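Local coordinates for protein ATP12 ATPase (Paracoccus denitrificans, PDB 2R31) that probably acts as a chaperone in assembly of the F1 part of ATP synthase, at residues 6-16 with 57-65; 122-131 with 180-190. One frame throughout, in Å; residues are numbered along the deposited sequence.

Contact 1 of 2, residues 6-16 with 57-65; sequences EWKARRFWASV and WQAVQEVID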
loop_
_atom_site.group_PDB
_atom_site.type_symbol
_atom_site.label_atom_id
_atom_site.label_comp_id
_atom_site.label_asym_id
_atom_site.label_seq_id
_atom_site.Cartn_x
_atom_site.Cartn_y
_atom_site.Cartn_z
ATOM N N GLU A 6 -18.953 21.009 11.373
ATOM C CA GLU A 6 -19.266 20.751 9.960
ATOM C C GLU A 6 -19.182 22.005 9.137
ATOM O O GLU A 6 -18.734 21.900 7.999
ATOM C CB GLU A 6 -20.648 20.072 9.765
ATOM C CG GLU A 6 -20.683 18.608 10.154
ATOM C CD GLU A 6 -22.093 18.033 10.176
ATOM O OE1 GLU A 6 -22.930 18.567 9.390
ATOM O OE2 GLU A 6 -22.396 17.097 10.940
ATOM N N TRP A 7 -19.536 23.160 9.673
ATOM C CA TRP A 7 -19.425 24.440 9.006
ATOM C C TRP A 7 -17.978 24.689 8.621
ATOM O O TRP A 7 -17.639 25.177 7.508
ATOM C CB TRP A 7 -20.015 25.524 9.868
ATOM C CG TRP A 7 -20.004 26.914 9.323
ATOM C CD1 TRP A 7 -21.017 27.551 8.685
ATOM C CD2 TRP A 7 -18.931 27.859 9.395
ATOM N NE1 TRP A 7 -20.640 28.821 8.341
ATOM C CE2 TRP A 7 -19.370 29.046 8.766
ATOM C CE3 TRP A 7 -17.647 27.835 9.918
ATOM C CZ2 TRP A 7 -18.576 30.178 8.656
ATOM C CZ3 TRP A 7 -16.832 28.952 9.818
ATOM C CH2 TRP A 7 -17.300 30.122 9.178
ATOM N N LYS A 8 -17.054 24.356 9.502
ATOM C CA LYS A 8 -15.654 24.572 9.209
ATOM C C LYS A 8 -15.144 23.674 8.094
ATOM O O LYS A 8 -14.218 24.029 7.361
ATOM C CB LYS A 8 -14.872 24.312 10.506
ATOM C CG LYS A 8 -15.122 25.421 11.535
ATOM C CD LYS A 8 -14.362 25.163 12.834
ATOM C CE LYS A 8 -15.309 24.671 13.925
ATOM N NZ LYS A 8 -14.983 25.343 15.229
ATOM N N ALA A 9 -15.744 22.506 7.974
ATOM C CA ALA A 9 -15.479 21.481 6.979
ATOM C C ALA A 9 -16.346 21.682 5.753
ATOM O O ALA A 9 -16.336 20.730 4.892
ATOM C CB ALA A 9 -15.682 20.158 7.662
ATOM N N ARG A 10 -17.041 22.791 5.574
ATOM C CA ARG A 10 -17.875 22.960 4.383
ATOM C C ARG A 10 -17.028 23.215 3.156
ATOM O O ARG A 10 -15.857 23.573 3.202
ATOM C CB ARG A 10 -18.844 24.108 4.557
ATOM C CG ARG A 10 -18.191 25.504 4.421
ATOM C CD ARG A 10 -19.150 26.591 4.934
ATOM N NE ARG A 10 -18.668 27.908 4.565
ATOM C CZ ARG A 10 -17.683 28.507 5.269
ATOM N NH1 ARG A 10 -17.253 29.711 4.846
ATOM N NH2 ARG A 10 -17.091 27.954 6.332
ATOM N N ARG A 11 -17.682 23.155 2.013
ATOM C CA ARG A 11 -17.079 23.583 0.762
ATOM C C ARG A 11 -17.211 25.100 0.691
ATOM O O ARG A 11 -18.201 25.721 0.222
ATOM C CB ARG A 11 -17.679 22.995 -0.462
ATOM C CG ARG A 11 -16.999 23.381 -1.720
ATOM C CD ARG A 11 -17.662 23.034 -2.975
ATOM N NE ARG A 11 -16.912 23.458 -4.147
ATOM C CZ ARG A 11 -16.612 22.710 -5.117
ATOM N NH1 ARG A 11 -17.001 21.422 -4.972
ATOM N NH2 ARG A 11 -15.911 23.203 -6.142
ATOM N N PHE A 12 -16.165 25.752 1.139
ATOM C CA PHE A 12 -16.139 27.224 1.150
ATOM C C PHE A 12 -15.506 27.782 -0.098
ATOM O O PHE A 12 -15.317 29.003 -0.170
ATOM C CB PHE A 12 -15.449 27.751 2.433
ATOM C CG PHE A 12 -14.014 27.339 2.512
ATOM C CD1 PHE A 12 -12.983 28.026 1.902
ATOM C CD2 PHE A 12 -13.646 26.207 3.230
ATOM C CE1 PHE A 12 -11.683 27.590 2.031
ATOM C CE2 PHE A 12 -12.338 25.773 3.330
ATOM C CZ PHE A 12 -11.307 26.458 2.697
ATOM N N TRP A 13 -15.088 26.935 -1.063
ATOM C CA TRP A 13 -14.448 27.370 -2.294
ATOM C C TRP A 13 -15.380 27.091 -3.452
ATOM O O TRP A 13 -16.126 26.131 -3.471
ATOM C CB TRP A 13 -13.093 26.622 -2.503
ATOM C CG TRP A 13 -13.266 25.138 -2.585
ATOM C CD1 TRP A 13 -13.407 24.372 -3.720
ATOM C CD2 TRP A 13 -13.358 24.225 -1.504
ATOM N NE1 TRP A 13 -13.561 23.046 -3.399
ATOM C CE2 TRP A 13 -13.545 22.910 -2.064
ATOM C CE3 TRP A 13 -13.270 24.321 -0.104
ATOM C CZ2 TRP A 13 -13.681 21.808 -1.278
ATOM C CZ3 TRP A 13 -13.418 23.174 0.656
ATOM C CH2 TRP A 13 -13.616 21.956 0.064
ATOM N N ALA A 14 -15.220 27.904 -4.491
ATOM C CA ALA A 14 -15.964 27.727 -5.715
ATOM C C ALA A 14 -15.208 26.872 -6.717
ATOM O O ALA A 14 -15.733 25.863 -7.210
ATOM C CB ALA A 14 -16.403 29.080 -6.312
ATOM N N SER A 15 -13.965 27.246 -6.988
ATOM C CA SER A 15 -13.181 26.692 -8.061
ATOM C C SER A 15 -12.019 25.826 -7.554
ATOM O O SER A 15 -11.517 26.028 -6.448
ATOM C CB SER A 15 -12.566 27.800 -8.945
ATOM O OG SER A 15 -11.511 28.477 -8.298
ATOM N N VAL A 16 -11.600 24.877 -8.384
ATOM C CA VAL A 16 -10.477 23.994 -8.116
ATOM C C VAL A 16 -9.618 23.958 -9.398
ATOM O O VAL A 16 -10.163 23.837 -10.505
ATOM C CB VAL A 16 -10.895 22.570 -7.751
ATOM C CG1 VAL A 16 -9.704 21.729 -7.416
ATOM C CG2 VAL A 16 -11.868 22.606 -6.574
ATOM N N TRP A 57 -11.380 17.291 -4.550
ATOM C CA TRP A 57 -11.808 18.567 -3.959
ATOM C C TRP A 57 -12.951 19.219 -4.762
ATOM O O TRP A 57 -13.806 19.848 -4.172
ATOM C CB TRP A 57 -10.574 19.516 -3.823
ATOM C CG TRP A 57 -9.720 18.988 -2.683
ATOM C CD1 TRP A 57 -8.758 18.020 -2.743
ATOM C CD2 TRP A 57 -9.816 19.326 -1.313
ATOM N NE1 TRP A 57 -8.230 17.758 -1.530
ATOM C CE2 TRP A 57 -8.883 18.546 -0.600
ATOM C CE3 TRP A 57 -10.616 20.217 -0.566
ATOM C CZ2 TRP A 57 -8.720 18.615 0.762
ATOM C CZ3 TRP A 57 -10.456 20.285 0.770
ATOM C CH2 TRP A 57 -9.515 19.512 1.460
ATOM N N GLN A 58 -13.007 18.983 -6.075
ATOM C CA GLN A 58 -14.134 19.445 -6.896
ATOM C C GLN A 58 -15.381 18.693 -6.571
ATOM O O GLN A 58 -16.513 19.212 -6.666
ATOM C CB GLN A 58 -13.774 19.281 -8.382
ATOM C CG GLN A 58 -14.856 19.704 -9.333
ATOM C CD GLN A 58 -15.484 20.988 -9.025
ATOM O OE1 GLN A 58 -15.095 21.954 -8.471
ATOM N NE2 GLN A 58 -16.754 21.075 -9.440
ATOM N N ALA A 59 -15.273 17.434 -6.137
ATOM C CA ALA A 59 -16.415 16.589 -5.854
ATOM C C ALA A 59 -17.054 16.836 -4.486
ATOM O O ALA A 59 -18.099 16.280 -4.161
ATOM C CB ALA A 59 -15.991 15.119 -5.947
ATOM N N VAL A 60 -16.439 17.632 -3.615
ATOM C CA VAL A 60 -16.991 17.903 -2.307
ATOM C C VAL A 60 -18.327 18.594 -2.478
ATOM O O VAL A 60 -18.447 19.588 -3.183
ATOM C CB VAL A 60 -16.062 18.773 -1.458
ATOM C CG1 VAL A 60 -16.718 19.144 -0.129
ATOM C CG2 VAL A 60 -14.723 18.039 -1.207
ATOM N N GLN A 61 -19.326 18.067 -1.796
ATOM C CA GLN A 61 -20.687 18.668 -1.859
ATOM C C GLN A 61 -20.808 19.622 -0.713
ATOM O O GLN A 61 -20.209 20.704 -0.706
ATOM C CB GLN A 61 -21.683 17.488 -1.943
ATOM C CG GLN A 61 -21.503 16.718 -3.257
ATOM C CD GLN A 61 -21.885 17.585 -4.449
ATOM O OE1 GLN A 61 -23.014 18.115 -4.526
ATOM N NE2 GLN A 61 -20.915 17.718 -5.366
ATOM N N GLU A 62 -21.428 19.354 0.362
ATOM C CA GLU A 62 -21.693 20.275 1.442
ATOM C C GLU A 62 -20.602 20.176 2.477
ATOM O O GLU A 62 -20.363 21.176 3.148
ATOM C CB GLU A 62 -23.011 19.831 2.046
ATOM C CG GLU A 62 -24.172 20.203 1.108
ATOM C CD GLU A 62 -24.868 18.939 0.669
ATOM O OE1 GLU A 62 -25.832 18.600 1.424
ATOM O OE2 GLU A 62 -24.549 18.259 -0.329
ATOM N N VAL A 63 -20.028 19.022 2.678
ATOM C CA VAL A 63 -19.013 18.842 3.710
ATOM C C VAL A 63 -17.942 17.855 3.220
ATOM O O VAL A 63 -18.231 16.922 2.481
ATOM C CB VAL A 63 -19.669 18.348 4.991
ATOM C CG1 VAL A 63 -20.243 16.941 4.742
ATOM C CG2 VAL A 63 -18.709 18.322 6.178
ATOM N N ILE A 64 -16.695 18.116 3.613
ATOM C CA ILE A 64 -15.567 17.280 3.284
ATOM C C ILE A 64 -15.755 15.912 3.899
ATOM O O ILE A 64 -16.076 15.790 5.085
ATOM C CB ILE A 64 -14.257 17.944 3.767
ATOM C CG1 ILE A 64 -13.962 19.220 2.985
ATOM C CG2 ILE A 64 -13.044 17.039 3.708
ATOM C CD1 ILE A 64 -12.898 20.063 3.622
ATOM N N ASP A 65 -15.649 14.876 3.065
ATOM C CA ASP A 65 -15.740 13.467 3.317
ATOM C C ASP A 65 -14.453 12.691 2.983
ATOM O O ASP A 65 -14.142 12.345 1.859
ATOM C CB ASP A 65 -16.818 12.686 2.516
ATOM C CG ASP A 65 -16.868 11.498 3.487
ATOM O OD1 ASP A 65 -17.269 11.671 4.665
ATOM O OD2 ASP A 65 -16.406 10.453 3.096
HETATM O O HOH W 1 -20.869 21.618 6.028
HETATM O O HOH W 2 -20.605 23.399 1.491
HETATM O O HOH W 3 -13.625 24.301 -10.502
#
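Arg11 reaches across to the end of helix 47-58 and the residues beyond it, bonding two backbone carbonyls and one side-chain oxygen. Its chain is fully extended, with CG trans to the backbone N (chi1 -177°). Arg11 NH1 donates to Val60 O at 2.9 Å, on a lone pair, and to Gln58 O at 2.8 Å, from above that carbonyl's plane. Arg11 NH2 bonds Gln58 OE1 at 2.8 Å; guanidinium and amide planes stand 78° apart. On its own segment NE donates to Trp13 O and NH2 to Ala14 O, which fixes the group's rotation. An alanine here would remove the guanidinium and is likely to leave both carbonyls and Gln58 OE1 without this partner.

The Trp13 ring lies against Arg11 CG on one face. Trp13 NE1 donates a bent hydrogen bond to Trp57 O at 3.3 Å; the oxygen lies in the indole plane, the donor above the carbonyl plane. CH2 of Trp13 meets CE3 of Trp57 at 3.5 Å, the six-membered rings inclined at 54°. Ile64 N donates to Ala9 O at 2.9 Å, and Ala9 CB packs on Val63 CG2.

At this surface contact Trp13, Val16 and Trp57 rest on Leu29 of strand 24-29, and Trp57 NE1 bonds Thr72 of helix 70-82.

Contact 2 of 2, residues 122-131 with 180-190; sequences PLIDWAATEL and ILGLAVIRGRI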
loop_
_atom_site.group_PDB
_atom_site.type_symbol
_atom_site.label_atom_id
_atom_site.label_comp_id
_atom_site.label_asym_id
_atom_site.label_seq_id
_atom_site.Cartn_x
_atom_site.Cartn_y
_atom_site.Cartn_z
ATOM N N PRO A 122 4.912 -19.448 -6.966
ATOM C CA PRO A 122 5.224 -18.600 -8.132
ATOM C C PRO A 122 5.735 -17.241 -7.746
ATOM O O PRO A 122 6.532 -16.644 -8.480
ATOM C CB PRO A 122 3.901 -18.536 -8.873
ATOM C CG PRO A 122 3.208 -19.830 -8.527
ATOM C CD PRO A 122 3.542 -20.014 -7.080
ATOM N N LEU A 123 5.276 -16.673 -6.635
ATOM C CA LEU A 123 5.706 -15.374 -6.183
ATOM C C LEU A 123 7.095 -15.400 -5.569
ATOM O O LEU A 123 7.897 -14.488 -5.789
ATOM C CB LEU A 123 4.655 -14.731 -5.241
ATOM C CG LEU A 123 3.637 -14.023 -6.211
ATOM C CD1 LEU A 123 2.684 -14.922 -6.820
ATOM C CD2 LEU A 123 3.907 -12.606 -6.139
ATOM N N ILE A 124 7.395 -16.458 -4.818
ATOM C CA ILE A 124 8.759 -16.699 -4.369
ATOM C C ILE A 124 9.684 -16.788 -5.593
ATOM O O ILE A 124 10.791 -16.210 -5.588
ATOM C CB ILE A 124 8.838 -17.945 -3.464
ATOM C CG1 ILE A 124 8.025 -17.808 -2.148
ATOM C CG2 ILE A 124 10.275 -18.407 -3.165
ATOM C CD1 ILE A 124 8.549 -16.751 -1.200
ATOM N N ASP A 125 9.286 -17.525 -6.601
ATOM C CA ASP A 125 10.124 -17.727 -7.780
ATOM C C ASP A 125 10.307 -16.416 -8.529
ATOM O O ASP A 125 11.396 -16.112 -9.018
ATOM C CB ASP A 125 9.555 -18.784 -8.722
ATOM C CG ASP A 125 9.486 -20.201 -8.190
ATOM O OD1 ASP A 125 10.134 -20.482 -7.153
ATOM O OD2 ASP A 125 8.796 -21.033 -8.816
ATOM N N TRP A 126 9.258 -15.613 -8.625
ATOM C CA TRP A 126 9.341 -14.288 -9.250
ATOM C C TRP A 126 10.386 -13.442 -8.534
ATOM O O TRP A 126 11.257 -12.819 -9.149
ATOM C CB TRP A 126 7.972 -13.586 -9.252
ATOM C CG TRP A 126 8.115 -12.156 -9.615
ATOM C CD1 TRP A 126 8.280 -11.663 -10.892
ATOM C CD2 TRP A 126 8.124 -11.046 -8.728
ATOM N NE1 TRP A 126 8.416 -10.306 -10.831
ATOM C CE2 TRP A 126 8.316 -9.887 -9.530
ATOM C CE3 TRP A 126 7.985 -10.883 -7.330
ATOM C CZ2 TRP A 126 8.382 -8.603 -9.010
ATOM C CZ3 TRP A 126 8.061 -9.612 -6.810
ATOM C CH2 TRP A 126 8.255 -8.498 -7.637
ATOM N N ALA A 127 10.327 -13.344 -7.218
ATOM C CA ALA A 127 11.272 -12.538 -6.474
ATOM C C ALA A 127 12.678 -13.085 -6.629
ATOM O O ALA A 127 13.644 -12.320 -6.736
ATOM C CB ALA A 127 10.857 -12.394 -5.014
ATOM N N ALA A 128 12.838 -14.398 -6.681
ATOM C CA ALA A 128 14.134 -15.029 -6.898
ATOM C C ALA A 128 14.721 -14.625 -8.232
ATOM O O ALA A 128 15.937 -14.356 -8.314
ATOM C CB ALA A 128 14.020 -16.532 -6.803
ATOM N N THR A 129 13.964 -14.510 -9.302
ATOM C CA THR A 129 14.508 -14.251 -10.616
ATOM C C THR A 129 14.500 -12.794 -10.988
ATOM O O THR A 129 15.476 -12.267 -11.519
ATOM C CB THR A 129 13.758 -15.028 -11.736
ATOM O OG1 THR A 129 12.358 -14.709 -11.696
ATOM C CG2 THR A 129 13.948 -16.514 -11.561
ATOM N N GLU A 130 13.422 -12.087 -10.766
ATOM C CA GLU A 130 13.330 -10.677 -11.091
ATOM C C GLU A 130 14.165 -9.809 -10.172
ATOM O O GLU A 130 14.880 -8.867 -10.600
ATOM C CB GLU A 130 11.870 -10.170 -11.121
ATOM C CG GLU A 130 11.912 -8.680 -11.442
ATOM C CD GLU A 130 10.634 -7.991 -11.857
ATOM O OE1 GLU A 130 9.831 -8.629 -12.588
ATOM O OE2 GLU A 130 10.317 -6.809 -11.526
ATOM N N LEU A 131 14.078 -10.064 -8.870
ATOM C CA LEU A 131 14.744 -9.295 -7.849
ATOM C C LEU A 131 16.016 -9.905 -7.352
ATOM O O LEU A 131 16.714 -9.304 -6.514
ATOM C CB LEU A 131 13.825 -9.014 -6.663
ATOM C CG LEU A 131 12.455 -8.399 -6.977
ATOM C CD1 LEU A 131 11.669 -8.250 -5.704
ATOM C CD2 LEU A 131 12.651 -7.122 -7.735
ATOM N N ILE A 180 7.047 -9.390 -0.384
ATOM C CA ILE A 180 6.989 -9.911 -1.746
ATOM C C ILE A 180 5.674 -9.544 -2.429
ATOM O O ILE A 180 5.680 -9.128 -3.602
ATOM C CB ILE A 180 7.258 -11.410 -1.785
ATOM C CG1 ILE A 180 8.636 -11.755 -1.188
ATOM C CG2 ILE A 180 7.109 -11.956 -3.200
ATOM C CD1 ILE A 180 9.814 -10.889 -1.700
ATOM N N LEU A 181 4.536 -9.697 -1.738
ATOM C CA LEU A 181 3.290 -9.307 -2.384
ATOM C C LEU A 181 3.231 -7.836 -2.668
ATOM O O LEU A 181 2.709 -7.400 -3.718
ATOM C CB LEU A 181 2.072 -9.715 -1.547
ATOM C CG LEU A 181 1.835 -11.224 -1.374
ATOM C CD1 LEU A 181 0.618 -11.443 -0.493
ATOM C CD2 LEU A 181 1.673 -11.928 -2.703
ATOM N N GLY A 182 3.751 -6.979 -1.775
ATOM C CA GLY A 182 3.741 -5.560 -2.056
ATOM C C GLY A 182 4.617 -5.183 -3.255
ATOM O O GLY A 182 4.205 -4.405 -4.124
ATOM N N LEU A 183 5.838 -5.736 -3.281
ATOM C CA LEU A 183 6.718 -5.487 -4.417
ATOM C C LEU A 183 6.117 -6.030 -5.714
ATOM O O LEU A 183 6.254 -5.414 -6.768
ATOM C CB LEU A 183 8.117 -6.070 -4.195
ATOM C CG LEU A 183 8.922 -5.388 -3.085
ATOM C CD1 LEU A 183 10.218 -6.134 -2.867
ATOM C CD2 LEU A 183 9.181 -3.942 -3.369
ATOM N N ALA A 184 5.448 -7.192 -5.653
ATOM C CA ALA A 184 4.859 -7.751 -6.867
ATOM C C ALA A 184 3.784 -6.852 -7.418
ATOM O O ALA A 184 3.614 -6.783 -8.653
ATOM C CB ALA A 184 4.330 -9.146 -6.574
ATOM N N VAL A 185 3.049 -6.128 -6.576
ATOM C CA VAL A 185 2.051 -5.181 -7.065
ATOM C C VAL A 185 2.767 -3.999 -7.722
ATOM O O VAL A 185 2.480 -3.621 -8.864
ATOM C CB VAL A 185 1.087 -4.739 -5.963
ATOM C CG1 VAL A 185 0.194 -3.601 -6.485
ATOM C CG2 VAL A 185 0.266 -5.908 -5.471
ATOM N N ILE A 186 3.693 -3.339 -7.015
ATOM C CA ILE A 186 4.274 -2.121 -7.580
ATOM C C ILE A 186 5.146 -2.421 -8.798
ATOM O O ILE A 186 5.312 -1.546 -9.659
ATOM C CB ILE A 186 5.019 -1.278 -6.521
ATOM C CG1 ILE A 186 6.245 -1.919 -5.951
ATOM C CG2 ILE A 186 4.041 -0.815 -5.431
ATOM C CD1 ILE A 186 7.246 -0.942 -5.337
ATOM N N ARG A 187 5.698 -3.639 -8.892
ATOM C CA ARG A 187 6.542 -4.047 -10.043
ATOM C C ARG A 187 5.718 -4.696 -11.147
ATOM O O ARG A 187 6.326 -5.102 -12.163
ATOM C CB ARG A 187 7.711 -4.898 -9.590
ATOM C CG ARG A 187 8.660 -4.208 -8.625
ATOM C CD ARG A 187 9.062 -2.809 -8.987
ATOM N NE ARG A 187 10.149 -2.278 -8.192
ATOM C CZ ARG A 187 10.485 -0.997 -8.176
ATOM N NH1 ARG A 187 11.572 -0.628 -7.481
ATOM N NH2 ARG A 187 9.773 -0.082 -8.825
ATOM N N GLY A 188 4.416 -4.798 -11.021
ATOM C CA GLY A 188 3.572 -5.241 -12.110
ATOM C C GLY A 188 3.446 -6.720 -12.325
ATOM O O GLY A 188 2.873 -7.105 -13.338
ATOM N N ARG A 189 3.869 -7.515 -11.373
ATOM C CA ARG A 189 3.739 -8.972 -11.464
ATOM C C ARG A 189 2.321 -9.449 -11.145
ATOM O O ARG A 189 1.868 -10.447 -11.742
ATOM C CB ARG A 189 4.789 -9.631 -10.596
ATOM C CG ARG A 189 4.685 -11.156 -10.465
ATOM C CD ARG A 189 4.784 -11.898 -11.763
ATOM N NE ARG A 189 4.693 -13.332 -11.589
ATOM C CZ ARG A 189 3.565 -14.005 -11.349
ATOM N NH1 ARG A 189 2.436 -13.335 -11.304
ATOM N NH2 ARG A 189 3.604 -15.338 -11.169
ATOM N N ILE A 190 1.656 -8.802 -10.205
ATOM C CA ILE A 190 0.261 -9.069 -9.854
ATOM C C ILE A 190 -0.421 -7.733 -9.597
ATOM O O ILE A 190 0.273 -6.731 -9.381
ATOM C CB ILE A 190 0.094 -10.007 -8.646
ATOM C CG1 ILE A 190 0.688 -9.357 -7.363
ATOM C CG2 ILE A 190 0.632 -11.380 -8.920
ATOM C CD1 ILE A 190 0.655 -10.210 -6.124
HETATM O O HOH W 4 6.193 -16.572 -11.173
HETATM O O HOH W 5 7.209 -7.568 -13.053
#
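Helix 122-130 and helix 180-186 pack with their axes 10.3 Å apart at closest approach and their directions 67° apart, and Trp126 points from the first helix toward the second. This is helix-helix packing in the helical part of the chain. A Schellman motif ends the second helix: Gly188 has positive phi, and the chain turns back so that Arg189 comes over one face of the tryptophan.

Trp126 has CG trans to its backbone N (chi1 168°), which carries the indole toward the second helix. Arg189 CG sits 3.6 Å from the centroid of the Trp126 five-membered ring, almost on the ring normal, a CH-pi contact. The two side chains run past each other in opposite directions. Glu130 CB, from the same helix as Trp126, lies over the opposite face toward its rim. The six-membered ring reaches the second helix itself, where Ala184 CB makes another, off-centre CH-pi contact. Arg187 CB meets the ring edge at CZ2 of Trp126. The polar end of Arg187 turns elsewhere, to a salt bridge with Glu157 of helix 148-159.

On the same side of the indole as Arg189, Leu123 CD2 presses on Ala184 CB at 3.5 Å and also touches Leu181 and Ile190. Ala127 CB meets Ile180 CD1 at 3.8 Å. Leu131 CD1 and Leu183 CD1 touch toward the C-terminal end of the first helix. Helix 192-199 adds Leu198 beside Leu123, and Leu154 of helix 148-159 backs Ile180 and Leu183.

No direct hydrogen bond joins the segments, but waters do. In the conformer described, one donates to Arg187 O and to Glu130 OE1. Another accepts from Arg189 NH2 at 2.9 Å and donates to Pro122 O.

From the N terminus, contact 1 comes first. Residues 6-16, which begin in the short helix 5-8 and run on into the chain after it, meet the end of helix 47-58 and what follows. The loop so closed holds the three-stranded antiparallel sheet and most of helix 47-58. The chain then runs through helices 70-82 and 86-95 before contact 2 opens on helix 110-130. Contact 2 closes a second loop, containing helices 148-159 and 163-174, at helix 179-186. The loops neither nest nor cross. The centres of contacts 1 and 2 are about 40 Å apart. Contact 1 ties the N-terminal segment, which leads into the sheet, to the end of helix 47-58; contact 2 joins helices of the helical part.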